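Local coordinates for ActII protein (Streptomyces coelicolor, PDB 3B6C) that probably binds DNA as a TetR-family transcriptional repressor, with a small tricyclic carboxylic acid held in its C-terminal domain, at residues R10-A15 with D55-I60; I18-G23 with L91-L96; V65-P70 with E115-L120; Q78-C83 with G204-I209; Q169-L174 with H187-I192. All coordinates share one frame; numbering follows the deposited sequence.

Contact 1. Residues R10-A15 with D55-I60; sequences RIVVTA and DLVFDI
Val12 lies over the backbone of helix 50-61, where it meets Leu56, Val57 and Ile60. Its two methyl groups divide the work. CG1 stands anti to the backbone N (chi1 -179°) and points at the helix backbone, close to Leu56 O. Val12 CG1 rests 3.8 Å from Val57 CA. Val12 CG1 to Val57 CG2 is 3.9 Å, and to Ile60 CG2 also 3.9 Å. The other methyl, Val12 CG2, leans on Leu56 CB at 4.0 Å, and the two side chains cross at about a right angle. Ile60 offers its CG2 from between its own backbone N and carbonyl carbon. One turn on, Ala15 CB touches Val57 CG2 at 4.2 Å, so Val12 and Ala15 share this methyl. The side-chain contacts are all apolar. The short axes cross at -84° and approach to 9.4 Å. This crossing packs the first helix of the TetR-type DNA-binding region across helix 50-61, which leads on toward the C-terminal domain. Ile11, on helix 8-22, packs on helices 29-36 and 40-47, which span most of the predicted helix-turn-helix. On the other helix, Asp55 pairs with Arg103, and Asp59 accepts bonds from the backbone N of Asn109 and Gly110, where helix 108-123 begins.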
# COMPACT_ATOMS: atom_id res chain seq x y z
N ARG B 10 11.79 25.98 11.09
CA ARG B 10 12.98 25.65 11.87
C ARG B 10 12.73 24.37 12.69
O ARG B 10 13.63 23.55 12.89
CB ARG B 10 13.33 26.80 12.81
CG ARG B 10 14.77 26.78 13.28
CD ARG B 10 14.95 27.57 14.56
NE ARG B 10 15.97 26.98 15.43
CZ ARG B 10 17.24 26.80 15.08
NH1 ARG B 10 18.09 26.25 15.93
NH2 ARG B 10 17.65 27.17 13.87
N ILE B 11 11.51 24.20 13.17
CA ILE B 11 11.14 23.02 13.93
C ILE B 11 11.12 21.82 13.02
O ILE B 11 11.53 20.72 13.39
CB ILE B 11 9.71 23.15 14.47
CG1 ILE B 11 9.67 24.18 15.58
CG2 ILE B 11 9.22 21.80 14.95
CD1 ILE B 11 8.25 24.49 16.03
N VAL B 12 10.62 22.03 11.81
CA VAL B 12 10.47 20.95 10.86
C VAL B 12 11.79 20.44 10.35
O VAL B 12 11.96 19.24 10.18
CB VAL B 12 9.56 21.39 9.69
CG1 VAL B 12 9.38 20.25 8.70
CG2 VAL B 12 8.21 21.80 10.23
N VAL B 13 12.72 21.36 10.10
CA VAL B 13 14.05 20.99 9.61
C VAL B 13 14.77 20.20 10.71
O VAL B 13 15.51 19.26 10.42
CB VAL B 13 14.85 22.26 9.27
CG1 VAL B 13 16.32 21.95 9.14
CG2 VAL B 13 14.35 22.84 7.97
N THR B 14 14.55 20.59 11.95
CA THR B 14 15.15 19.91 13.08
C THR B 14 14.61 18.49 13.19
O THR B 14 15.37 17.54 13.34
CB THR B 14 14.86 20.64 14.41
OG1 THR B 14 15.55 21.89 14.42
CG2 THR B 14 15.30 19.81 15.59
N ALA B 15 13.29 18.34 13.10
CA ALA B 15 12.65 17.03 13.21
C ALA B 15 13.08 16.13 12.05
O ALA B 15 13.23 14.92 12.22
CB ALA B 15 11.14 17.19 13.25
N ASP B 55 3.11 15.23 9.14
CA ASP B 55 2.51 15.87 7.97
C ASP B 55 3.47 16.94 7.41
O ASP B 55 3.90 16.86 6.26
CB ASP B 55 1.22 16.57 8.39
CG ASP B 55 0.04 15.64 8.43
OD1 ASP B 55 0.26 14.42 8.26
OD2 ASP B 55 -1.11 16.11 8.63
N LEU B 56 3.82 17.93 8.23
CA LEU B 56 4.69 19.01 7.79
C LEU B 56 6.05 18.54 7.32
O LEU B 56 6.61 19.09 6.37
CB LEU B 56 4.85 20.05 8.90
CG LEU B 56 3.55 20.71 9.40
CD1 LEU B 56 3.84 21.50 10.69
CD2 LEU B 56 2.97 21.61 8.34
N VAL B 57 6.56 17.51 7.97
CA VAL B 57 7.86 16.96 7.61
C VAL B 57 7.73 16.31 6.24
O VAL B 57 8.61 16.46 5.40
CB VAL B 57 8.33 15.93 8.66
CG1 VAL B 57 9.65 15.31 8.21
CG2 VAL B 57 8.52 16.63 10.02
N PHE B 58 6.61 15.62 6.03
CA PHE B 58 6.37 14.97 4.75
C PHE B 58 6.35 16.00 3.61
O PHE B 58 6.99 15.82 2.57
CB PHE B 58 5.02 14.23 4.79
CG PHE B 58 4.70 13.51 3.51
CD1 PHE B 58 5.69 12.82 2.82
CD2 PHE B 58 3.41 13.49 3.01
CE1 PHE B 58 5.40 12.14 1.64
CE2 PHE B 58 3.11 12.81 1.84
CZ PHE B 58 4.11 12.14 1.15
N ASP B 59 5.63 17.09 3.82
CA ASP B 59 5.51 18.11 2.80
C ASP B 59 6.84 18.79 2.48
O ASP B 59 7.13 19.09 1.33
CB ASP B 59 4.52 19.19 3.25
CG ASP B 59 4.12 20.13 2.13
OD1 ASP B 59 3.38 19.70 1.23
OD2 ASP B 59 4.56 21.31 2.14
N ILE B 60 7.65 18.99 3.52
CA ILE B 60 8.91 19.71 3.37
C ILE B 60 9.92 19.03 2.48
O ILE B 60 10.71 19.70 1.81
CB ILE B 60 9.53 19.99 4.76
CG1 ILE B 60 10.34 21.29 4.73
CG2 ILE B 60 10.40 18.83 5.18
CD1 ILE B 60 9.53 22.52 4.38

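Contact 2. Residues I18-G23 with L91-L96; sequences ILDAEG and LAHRDL
Asp20 and His93 are joined by a hydrogen bond between the C-terminal part of helix 8-22 and the turn that follows helix 75-92. His93 ND1 donates to Asp20 OD1 at 2.9 Å, with an N-H...O angle of 149°. The carboxylate receives it on the syn lone pair of OD1. The fit is not flat: OD1 lies somewhat out of the ring plane, and carboxylate and ring are turned 39° apart. The other ring nitrogen, NE2, bonds to Glu64, so the imidazole is held at both nitrogens between two acidic residues. This pairing would probably favour a positively charged ring.

Van der Waals contact is carried mainly by Arg94. Its chain runs along the backbone from Leu19 to Gly23. Arg94 CB lies 3.6 Å from Leu19 O, and Arg94 CD lies 3.5 Å from Asp20 O. A bend at chi3 (40°) then brings the guanidinium over the backbone of Glu22 and Gly23, one face covering their peptide link. Arg94 NE comes to 3.6 Å from Gly23 CA. Gly23 has positive phi, and a CB there would run into Arg94 NH1. Asp95 OD2 sits 3.7 Å from Gly23 C and bonds to the backbone N of Leu24.

His93 to Leu96 form a type II turn leading into helix 96-100. The contact joins the DNA-binding domain to the C-terminal domain. Leu19 and His93 both pack on helix 50-61, through Val57 and Val61, while Leu96 folds back on Phe90 and Met89 of helix 75-92.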
# COMPACT_ATOMS: atom_id res chain seq x y z
N ILE B 18 16.75 14.91 12.65
CA ILE B 18 16.87 13.79 13.57
C ILE B 18 16.23 12.52 13.06
O ILE B 18 16.50 11.43 13.56
CB ILE B 18 16.27 14.13 14.96
CG1 ILE B 18 14.80 13.74 15.00
CG2 ILE B 18 16.44 15.63 15.24
CD1 ILE B 18 14.41 13.01 16.27
N LEU B 19 15.37 12.67 12.06
CA LEU B 19 14.71 11.52 11.44
C LEU B 19 15.73 10.88 10.51
O LEU B 19 15.86 9.66 10.47
CB LEU B 19 13.52 11.99 10.62
CG LEU B 19 12.13 11.64 11.11
CD1 LEU B 19 11.21 12.80 10.77
CD2 LEU B 19 11.65 10.34 10.47
N ASP B 20 16.44 11.70 9.76
CA ASP B 20 17.47 11.22 8.84
C ASP B 20 18.57 10.48 9.59
O ASP B 20 19.19 9.56 9.05
CB ASP B 20 18.06 12.37 8.04
CG ASP B 20 17.17 12.80 6.88
OD1 ASP B 20 16.13 12.15 6.67
OD2 ASP B 20 17.52 13.78 6.19
N ALA B 21 18.81 10.88 10.83
CA ALA B 21 19.99 10.43 11.57
C ALA B 21 19.68 9.19 12.39
O ALA B 21 20.53 8.31 12.54
CB ALA B 21 20.51 11.55 12.46
N GLU B 22 18.46 9.12 12.92
CA GLU B 22 18.16 8.22 14.02
C GLU B 22 16.78 7.58 13.85
O GLU B 22 16.37 6.74 14.65
CB GLU B 22 18.22 8.96 15.36
CG GLU B 22 19.48 9.79 15.54
CD GLU B 22 19.52 10.51 16.88
OE1 GLU B 22 20.28 11.49 17.01
OE2 GLU B 22 18.79 10.09 17.80
N GLY B 23 16.08 7.98 12.79
CA GLY B 23 14.89 7.28 12.36
C GLY B 23 13.66 7.68 13.15
O GLY B 23 13.73 8.51 14.06
N LEU B 91 14.28 7.05 -0.54
CA LEU B 91 15.51 6.31 -0.24
C LEU B 91 16.49 7.18 0.54
O LEU B 91 17.30 6.67 1.32
CB LEU B 91 16.15 5.80 -1.53
CG LEU B 91 15.34 4.80 -2.34
CD1 LEU B 91 16.11 4.36 -3.58
CD2 LEU B 91 14.96 3.59 -1.49
N ALA B 92 16.43 8.49 0.31
CA ALA B 92 17.34 9.42 0.95
C ALA B 92 16.88 9.79 2.34
O ALA B 92 17.59 10.49 3.06
CB ALA B 92 17.47 10.67 0.11
N HIS B 93 15.69 9.33 2.72
CA HIS B 93 15.10 9.68 4.01
C HIS B 93 14.62 8.44 4.75
O HIS B 93 13.67 7.79 4.32
CB HIS B 93 13.95 10.67 3.82
CG HIS B 93 14.38 12.03 3.36
ND1 HIS B 93 14.90 12.98 4.21
CD2 HIS B 93 14.38 12.59 2.13
CE1 HIS B 93 15.20 14.07 3.53
NE2 HIS B 93 14.88 13.86 2.26
N ARG B 94 15.28 8.13 5.86
CA ARG B 94 14.86 7.02 6.71
C ARG B 94 13.37 7.12 7.05
O ARG B 94 12.88 8.19 7.42
CB ARG B 94 15.68 7.00 8.00
CG ARG B 94 17.15 6.64 7.79
CD ARG B 94 17.84 6.35 9.11
NE ARG B 94 16.98 5.60 10.03
CZ ARG B 94 17.44 4.79 10.98
NH1 ARG B 94 16.58 4.15 11.77
NH2 ARG B 94 18.74 4.63 11.15
N ASP B 95 12.66 6.01 6.90
CA ASP B 95 11.36 5.84 7.54
C ASP B 95 10.31 6.75 6.92
O ASP B 95 9.16 6.77 7.34
CB ASP B 95 11.47 6.12 9.05
CG ASP B 95 11.89 4.89 9.84
OD1 ASP B 95 11.92 3.79 9.26
OD2 ASP B 95 12.19 5.04 11.04
N LEU B 96 10.72 7.50 5.89
CA LEU B 96 9.85 8.50 5.28
C LEU B 96 8.65 7.85 4.61
O LEU B 96 7.51 8.29 4.79
CB LEU B 96 10.63 9.33 4.27
CG LEU B 96 9.90 10.54 3.68
CD1 LEU B 96 9.37 11.44 4.79
CD2 LEU B 96 10.82 11.32 2.75

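Contact 3. Residues V65-P70 with E115-L120. With SDN ([(3S)-9-hydroxy-1-methyl-10-oxo-4,10-dihydro-3H-benzo[g]isochromen-3-yl]acetic acid), chain E.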
# COMPACT_ATOMS: atom_id res chain seq x y z
N VAL B 65 11.21 16.18 -5.06
CA VAL B 65 10.63 15.51 -6.20
C VAL B 65 10.50 16.47 -7.38
O VAL B 65 9.88 17.52 -7.27
CB VAL B 65 9.24 14.93 -5.85
CG1 VAL B 65 8.76 14.04 -6.96
CG2 VAL B 65 9.32 14.15 -4.56
N GLU B 66 11.10 16.09 -8.50
CA GLU B 66 11.04 16.91 -9.68
C GLU B 66 10.02 16.41 -10.69
O GLU B 66 10.06 15.26 -11.12
CB GLU B 66 12.41 16.95 -10.37
CG GLU B 66 13.59 17.01 -9.41
CD GLU B 66 14.87 17.48 -10.07
OE1 GLU B 66 14.78 18.18 -11.11
OE2 GLU B 66 15.96 17.18 -9.54
N VAL B 67 9.09 17.29 -11.07
CA VAL B 67 8.11 16.97 -12.10
C VAL B 67 8.38 17.75 -13.38
O VAL B 67 8.02 18.92 -13.49
CB VAL B 67 6.67 17.26 -11.62
CG1 VAL B 67 5.66 16.52 -12.48
CG2 VAL B 67 6.52 16.89 -10.15
N PRO B 68 9.01 17.10 -14.35
CA PRO B 68 9.28 17.71 -15.65
C PRO B 68 8.04 18.39 -16.22
O PRO B 68 6.92 17.92 -16.00
CB PRO B 68 9.68 16.53 -16.52
CG PRO B 68 10.25 15.54 -15.57
CD PRO B 68 9.46 15.70 -14.29
N GLU B 69 8.23 19.48 -16.95
CA GLU B 69 7.24 19.96 -17.91
C GLU B 69 7.15 19.03 -19.11
O GLU B 69 8.16 18.59 -19.65
CB GLU B 69 7.57 21.38 -18.37
CG GLU B 69 7.09 22.47 -17.42
CD GLU B 69 5.91 23.23 -17.98
OE1 GLU B 69 5.59 23.05 -19.18
OE2 GLU B 69 5.29 24.02 -17.23
N PRO B 70 5.92 18.73 -19.53
CA PRO B 70 5.68 17.68 -20.52
C PRO B 70 6.39 17.96 -21.84
O PRO B 70 6.15 19.00 -22.45
CB PRO B 70 4.16 17.73 -20.72
CG PRO B 70 3.64 18.25 -19.43
CD PRO B 70 4.67 19.23 -18.93
N GLU B 115 -0.66 19.65 -8.85
CA GLU B 115 -0.96 20.47 -10.03
C GLU B 115 -0.00 20.10 -11.14
O GLU B 115 -0.42 19.84 -12.26
CB GLU B 115 -0.79 21.95 -9.69
CG GLU B 115 -0.99 22.92 -10.84
CD GLU B 115 -2.41 22.90 -11.38
OE1 GLU B 115 -3.35 22.81 -10.57
OE2 GLU B 115 -2.58 22.99 -12.62
N ARG B 116 1.29 20.07 -10.82
CA ARG B 116 2.28 19.72 -11.83
C ARG B 116 2.10 18.28 -12.29
O ARG B 116 2.23 17.99 -13.47
CB ARG B 116 3.69 19.91 -11.29
CG ARG B 116 4.03 21.34 -10.89
CD ARG B 116 5.49 21.43 -10.59
NE ARG B 116 6.28 21.11 -11.77
CZ ARG B 116 6.51 21.97 -12.75
NH1 ARG B 116 6.02 23.21 -12.68
NH2 ARG B 116 7.22 21.59 -13.82
N THR B 117 1.81 17.38 -11.35
CA THR B 117 1.61 15.98 -11.68
C THR B 117 0.38 15.80 -12.56
O THR B 117 0.41 15.05 -13.54
CB THR B 117 1.45 15.13 -10.40
OG1 THR B 117 2.63 15.24 -9.60
CG2 THR B 117 1.24 13.66 -10.78
N MET B 118 -0.70 16.48 -12.21
CA MET B 118 -1.93 16.40 -12.98
C MET B 118 -1.75 16.96 -14.39
O MET B 118 -2.30 16.44 -15.37
CB MET B 118 -3.07 17.12 -12.27
CG MET B 118 -3.71 16.32 -11.14
SD MET B 118 -3.92 14.56 -11.56
CE MET B 118 -3.40 13.79 -10.05
N ASN B 119 -0.95 18.02 -14.50
CA ASN B 119 -0.67 18.64 -15.79
C ASN B 119 0.05 17.65 -16.71
O ASN B 119 -0.33 17.49 -17.87
CB ASN B 119 0.21 19.87 -15.59
CG ASN B 119 0.50 20.58 -16.90
OD1 ASN B 119 -0.41 20.84 -17.69
ND2 ASN B 119 1.77 20.92 -17.13
N LEU B 120 1.08 16.99 -16.20
CA LEU B 120 1.83 16.03 -16.99
C LEU B 120 0.97 14.82 -17.39
O LEU B 120 1.11 14.30 -18.49
CB LEU B 120 3.05 15.54 -16.21
CG LEU B 120 3.83 14.39 -16.87
CD1 LEU B 120 4.55 14.89 -18.11
CD2 LEU B 120 4.82 13.81 -15.86
O4 SDN E . 2.74 13.03 -4.57
C11 SDN E . 3.41 13.03 -5.62
C12 SDN E . 4.25 14.13 -5.93
C13 SDN E . 4.33 15.25 -5.10
O5 SDN E . 3.64 15.26 -4.06
C14 SDN E . 5.18 16.32 -5.42
C15 SDN E . 5.31 17.54 -4.59
O3 SDN E . 5.86 18.74 -5.19
C16 SDN E . 4.82 17.63 -3.24
C10 SDN E . 3.36 11.93 -6.48
C9 SDN E . 4.13 11.91 -7.66
C8 SDN E . 4.95 13.00 -7.98
C7 SDN E . 5.01 14.10 -7.13
C6 SDN E . 5.85 15.18 -7.43
C5 SDN E . 5.95 16.28 -6.58
C4 SDN E . 6.92 17.40 -6.94
C3 SDN E . 7.04 18.49 -5.88
C2 SDN E . 7.63 19.78 -6.45
C1 SDN E . 7.59 20.93 -5.44
O2 SDN E . 6.68 21.01 -4.60
O1 SDN E . 8.48 21.79 -5.52
O HOH W 1 5.92 25.24 -15.14
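Part of the wall of the ligand pocket in the C-terminal domain is built here, where the loop 65-70 runs along helix 108-123. Val67 CG2 touches SDN C4 at 3.3 Å, while its CG1 leans on the backbone of Arg116. Val65 CG1 lies 3.2 Å from SDN C6. Thr117 OG1 stands 3.6 Å from SDN C7 and is bonded to Gly113 O.

Arg116 fixes the loop. A bend at chi3 (62°) turns its guanidinium side-on to Val67 O. Arg116 NH2 donates to Val67 O at 2.8 Å, almost in line with the C=O bond, and Arg116 NE to the same oxygen at 3.3 Å. Val67 O lies in the guanidinium plane, so both bonds meet it at the edge. Water 1 joins the third nitrogen, Arg116 NH1, to Glu69 OE2. Pro70 CG rests on Leu120 CD1 at 3.7 Å, and Pro70 CD lies against the amide nitrogen of Asn119. Glu115 bonds to Asn184 and Leu185 of the second subunit.

A leucine in place of Arg116 would probably leave Val67 O without its two donors and the loop less firmly held beside the ligand. The chemistry is thus divided: valine methyls, a backbone carbonyl (Val65 O) and the Thr117 hydroxyl meet the carbon skeleton of the ligand, while a charged group behind them grips a backbone oxygen and is likely to hold Val67 in place.

Contact 4. Residues Q78-C83 with G204-I209; sequences QVKEMC and GLEIII
Lys80 reaches across to helix 197-216 as a straight chain, extended at every torsion beyond CG. It crosses Leu205 obliquely on the way. Lys80 CB and CG both lie close to Leu205 CD1, with CG at 3.8 Å. Its end then meets Glu206. Lys80 NZ donates to Glu206 OE2 at 2.9 Å in a salt bridge, and it approaches the oxygen nearly along the C-O bond. Glu206 starts away from the other helix, but a bend at chi2 (59°) swings its carboxylate back to the lysine.

Leu205 uses its two methyls on different partners. CD1 goes to the lysine chain. Leu205 CD2 lies 3.8 Å from Cys83 CB and as near to SG. Cys83 SG stands beside its own backbone N (chi1 -71°), which leaves both CB and SG against Leu205 CD2.

Both helices belong to the all-helical C-terminal domain of the TetR family. Their short axes make an angle of 134° and approach to 10.8 Å. Helix 128-151 covers one flank, where Leu138 touches Val79 and Ile208, and Val142 touches Cys83. Ile207 and Ile208 pack on helix 197-216 of the second subunit.

Val79 and Ile209 point at each other's helix and slide past one another in opposite directions. Their modelled separation is too short to be trusted in detail. One residue along from Cys83, Met82 touches a bound SDN.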
# COMPACT_ATOMS: atom_id res chain seq x y z
N GLN B 78 8.89 10.49 -19.22
CA GLN B 78 8.80 11.60 -18.29
C GLN B 78 8.05 11.21 -17.01
O GLN B 78 8.41 11.63 -15.92
CB GLN B 78 8.12 12.77 -18.96
CG GLN B 78 9.05 13.64 -19.77
CD GLN B 78 8.42 14.98 -20.08
OE1 GLN B 78 7.37 15.05 -20.71
NE2 GLN B 78 9.06 16.06 -19.62
N VAL B 79 7.00 10.42 -17.16
CA VAL B 79 6.26 9.95 -16.00
C VAL B 79 7.19 9.06 -15.18
O VAL B 79 7.15 9.07 -13.95
CB VAL B 79 5.02 9.14 -16.40
CG1 VAL B 79 4.55 8.31 -15.24
CG2 VAL B 79 3.90 10.08 -16.81
N LYS B 80 8.04 8.29 -15.84
CA LYS B 80 8.96 7.43 -15.12
C LYS B 80 10.01 8.26 -14.37
O LYS B 80 10.46 7.88 -13.29
CB LYS B 80 9.65 6.46 -16.08
CG LYS B 80 8.71 5.46 -16.68
CD LYS B 80 9.46 4.42 -17.47
CE LYS B 80 8.48 3.44 -18.11
NZ LYS B 80 9.15 2.46 -18.98
N GLU B 81 10.40 9.39 -14.95
CA GLU B 81 11.37 10.26 -14.31
C GLU B 81 10.76 10.71 -12.99
O GLU B 81 11.35 10.55 -11.94
CB GLU B 81 11.67 11.48 -15.20
CG GLU B 81 12.56 11.15 -16.40
CD GLU B 81 12.80 12.35 -17.33
OE1 GLU B 81 12.35 13.48 -16.99
OE2 GLU B 81 13.45 12.15 -18.39
N MET B 82 9.57 11.28 -13.07
CA MET B 82 8.85 11.75 -11.89
C MET B 82 8.81 10.66 -10.81
O MET B 82 9.13 10.90 -9.64
CB MET B 82 7.43 12.11 -12.30
CG MET B 82 6.50 12.53 -11.18
SD MET B 82 4.88 12.98 -11.86
CE MET B 82 4.47 11.43 -12.69
N CYS B 83 8.43 9.45 -11.20
CA CYS B 83 8.34 8.36 -10.25
C CYS B 83 9.68 7.99 -9.64
O CYS B 83 9.76 7.72 -8.45
CB CYS B 83 7.69 7.15 -10.92
SG CYS B 83 5.93 7.43 -11.21
N GLY B 204 7.15 -2.74 -12.08
CA GLY B 204 5.85 -2.18 -11.73
C GLY B 204 5.57 -0.88 -12.46
O GLY B 204 4.44 -0.61 -12.83
N LEU B 205 6.62 -0.08 -12.65
CA LEU B 205 6.49 1.20 -13.33
C LEU B 205 5.98 1.02 -14.76
O LEU B 205 5.07 1.74 -15.21
CB LEU B 205 7.84 1.90 -13.38
CG LEU B 205 7.95 3.24 -12.67
CD1 LEU B 205 9.14 3.99 -13.22
CD2 LEU B 205 6.68 4.05 -12.88
N GLU B 206 6.58 0.07 -15.47
CA GLU B 206 6.18 -0.19 -16.84
C GLU B 206 4.75 -0.69 -16.89
O GLU B 206 3.96 -0.25 -17.72
CB GLU B 206 7.12 -1.22 -17.47
CG GLU B 206 6.68 -1.71 -18.84
CD GLU B 206 6.57 -0.58 -19.85
OE1 GLU B 206 5.88 -0.76 -20.88
OE2 GLU B 206 7.17 0.49 -19.62
N ILE B 207 4.42 -1.60 -15.98
CA ILE B 207 3.07 -2.17 -15.95
C ILE B 207 2.01 -1.09 -15.81
O ILE B 207 1.07 -1.04 -16.59
CB ILE B 207 2.92 -3.20 -14.81
CG1 ILE B 207 3.73 -4.46 -15.14
CG2 ILE B 207 1.44 -3.57 -14.63
CD1 ILE B 207 3.69 -5.51 -14.09
N ILE B 208 2.16 -0.23 -14.82
CA ILE B 208 1.18 0.82 -14.63
C ILE B 208 1.16 1.79 -15.82
O ILE B 208 0.10 2.12 -16.34
CB ILE B 208 1.47 1.58 -13.33
CG1 ILE B 208 1.24 0.63 -12.15
CG2 ILE B 208 0.56 2.81 -13.21
CD1 ILE B 208 1.71 1.17 -10.82
N ILE B 209 2.33 2.23 -16.26
CA ILE B 209 2.37 3.16 -17.39
C ILE B 209 1.70 2.63 -18.66
O ILE B 209 0.98 3.36 -19.36
CB ILE B 209 3.82 3.53 -17.74
CG1 ILE B 209 4.41 4.41 -16.64
CG2 ILE B 209 3.86 4.29 -19.07
CD1 ILE B 209 3.79 5.73 -16.58

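Contact 5. Residues Q169-L174 with H187-I192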
# COMPACT_ATOMS: atom_id res chain seq x y z
N GLN B 169 15.29 -17.86 3.62
CA GLN B 169 14.56 -18.90 4.35
C GLN B 169 13.21 -19.12 3.64
O GLN B 169 12.75 -20.26 3.50
CB GLN B 169 14.32 -18.47 5.79
CG GLN B 169 15.57 -17.94 6.48
CD GLN B 169 15.56 -18.17 7.97
OE1 GLN B 169 15.82 -19.27 8.45
NE2 GLN B 169 15.24 -17.12 8.73
N LEU B 170 12.58 -18.03 3.19
CA LEU B 170 11.31 -18.13 2.48
C LEU B 170 11.55 -18.71 1.08
O LEU B 170 10.86 -19.63 0.65
CB LEU B 170 10.66 -16.75 2.35
CG LEU B 170 9.14 -16.73 2.12
CD1 LEU B 170 8.81 -16.03 0.82
CD2 LEU B 170 8.59 -18.15 2.13
N HIS B 171 12.55 -18.17 0.38
CA HIS B 171 12.88 -18.64 -0.96
C HIS B 171 13.09 -20.16 -0.97
O HIS B 171 12.61 -20.86 -1.87
CB HIS B 171 14.15 -17.95 -1.47
CG HIS B 171 14.66 -18.49 -2.76
ND1 HIS B 171 14.26 -19.71 -3.27
CD2 HIS B 171 15.56 -18.00 -3.65
CE1 HIS B 171 14.88 -19.95 -4.41
NE2 HIS B 171 15.67 -18.92 -4.66
N GLY B 172 13.81 -20.66 0.04
CA GLY B 172 14.07 -22.09 0.15
C GLY B 172 12.82 -22.85 0.57
O GLY B 172 12.58 -23.97 0.10
N TYR B 173 12.04 -22.26 1.47
CA TYR B 173 10.80 -22.87 1.92
C TYR B 173 9.94 -23.24 0.71
O TYR B 173 9.40 -24.35 0.65
CB TYR B 173 10.03 -21.89 2.81
CG TYR B 173 8.71 -22.42 3.31
CD1 TYR B 173 7.56 -22.34 2.52
CD2 TYR B 173 8.61 -23.00 4.57
CE1 TYR B 173 6.35 -22.83 2.97
CE2 TYR B 173 7.40 -23.49 5.03
CZ TYR B 173 6.27 -23.41 4.23
OH TYR B 173 5.08 -23.90 4.68
N LEU B 174 9.82 -22.32 -0.24
CA LEU B 174 9.01 -22.57 -1.43
C LEU B 174 9.62 -23.61 -2.36
O LEU B 174 8.91 -24.44 -2.92
CB LEU B 174 8.78 -21.25 -2.18
CG LEU B 174 8.04 -20.21 -1.33
CD1 LEU B 174 7.86 -18.94 -2.13
CD2 LEU B 174 6.70 -20.75 -0.90
N HIS B 187 8.50 -23.60 -9.07
CA HIS B 187 9.13 -23.04 -10.26
C HIS B 187 9.29 -21.53 -10.22
O HIS B 187 10.11 -20.98 -10.95
CB HIS B 187 8.35 -23.45 -11.52
CG HIS B 187 8.84 -22.77 -12.77
ND1 HIS B 187 9.20 -23.47 -13.90
CD2 HIS B 187 9.03 -21.46 -13.05
CE1 HIS B 187 9.61 -22.62 -14.82
NE2 HIS B 187 9.51 -21.40 -14.34
N LEU B 188 8.52 -20.85 -9.37
CA LEU B 188 8.62 -19.39 -9.28
C LEU B 188 9.17 -18.96 -7.94
O LEU B 188 9.12 -17.78 -7.60
CB LEU B 188 7.24 -18.77 -9.48
CG LEU B 188 6.53 -19.16 -10.78
CD1 LEU B 188 5.05 -18.90 -10.67
CD2 LEU B 188 7.16 -18.40 -11.94
N ALA B 189 9.72 -19.90 -7.19
CA ALA B 189 10.25 -19.59 -5.87
C ALA B 189 11.24 -18.42 -5.85
O ALA B 189 11.17 -17.57 -4.95
CB ALA B 189 10.90 -20.84 -5.28
N GLY B 190 12.13 -18.38 -6.82
CA GLY B 190 13.12 -17.32 -6.91
C GLY B 190 12.49 -15.94 -6.99
O GLY B 190 12.59 -15.15 -6.05
N PRO B 191 11.85 -15.66 -8.11
CA PRO B 191 11.27 -14.33 -8.36
C PRO B 191 10.36 -13.88 -7.22
O PRO B 191 10.46 -12.75 -6.75
CB PRO B 191 10.46 -14.53 -9.64
CG PRO B 191 11.15 -15.65 -10.34
CD PRO B 191 11.66 -16.56 -9.26
N ILE B 192 9.48 -14.78 -6.78
CA ILE B 192 8.56 -14.47 -5.69
C ILE B 192 9.28 -13.82 -4.52
O ILE B 192 8.79 -12.86 -3.93
CB ILE B 192 7.82 -15.73 -5.20
CG1 ILE B 192 6.85 -16.24 -6.27
CG2 ILE B 192 7.09 -15.45 -3.90
CD1 ILE B 192 6.30 -17.62 -6.00
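In the all-helical C-terminal domain, helix 166-175 packs against the start of the short helix 189-193, with helix 183-187 between them in the chain. His171 lies along the start of the second helix, with CG anti to the backbone N (chi1 173°). One face of its ring covers the backbone of Ala189 and Gly190. Gly190 CA makes a CH-pi contact, 4.0 Å from the His171 ring centroid and 23° off the ring normal. Ala189 O lies over the same face, also offset toward the rim. A leucine in place of His171 would probably lose the flat ring face and leave Gly190 CA without its CH-pi partner.

Ala189 CB fits between two residues of the first helix, 3.8 Å from both His171 O and Leu174 CB. Leu174 CD1 reaches Ile192 CG2 at 4.0 Å, and the two side chains cross at about a right angle. Thr193 adds to the packing, touching Leu170, His171 and Leu174.

Asp128 of the second subunit bonds to His187, its Arg122 packs on His187 and Leu188, and its Leu106 packs on Leu170. His171 ND1 is buried with no hydrogen-bonding partner; the nearest side-chain atom across the contact is Ala189 CB, 4.1 Å away.

Contacts 1 and 2 share helix 8-22 and touch through Val57 and Leu19, their centres 12 Å apart. Contact 1 lies within the DNA-binding region; contact 2 joins it to the C-terminal domain. Contacts 3 and 4 have centres 13 Å apart and touch where Gln78 meets Glu69 and Pro68. Helix 75-92 serves contacts 2 and 4, so it runs from the domain junction past the ligand region. Along the chain, contact 1 closes before contacts 3, 4 and 5 open. The segments of contacts 1 and 2 alternate, as do those of 3 and 4, and contact 5 is nested inside contact 4. Contacts 3, 4 and 5 all reach the second subunit, which is consistent with a ligand site close to the dimer interface.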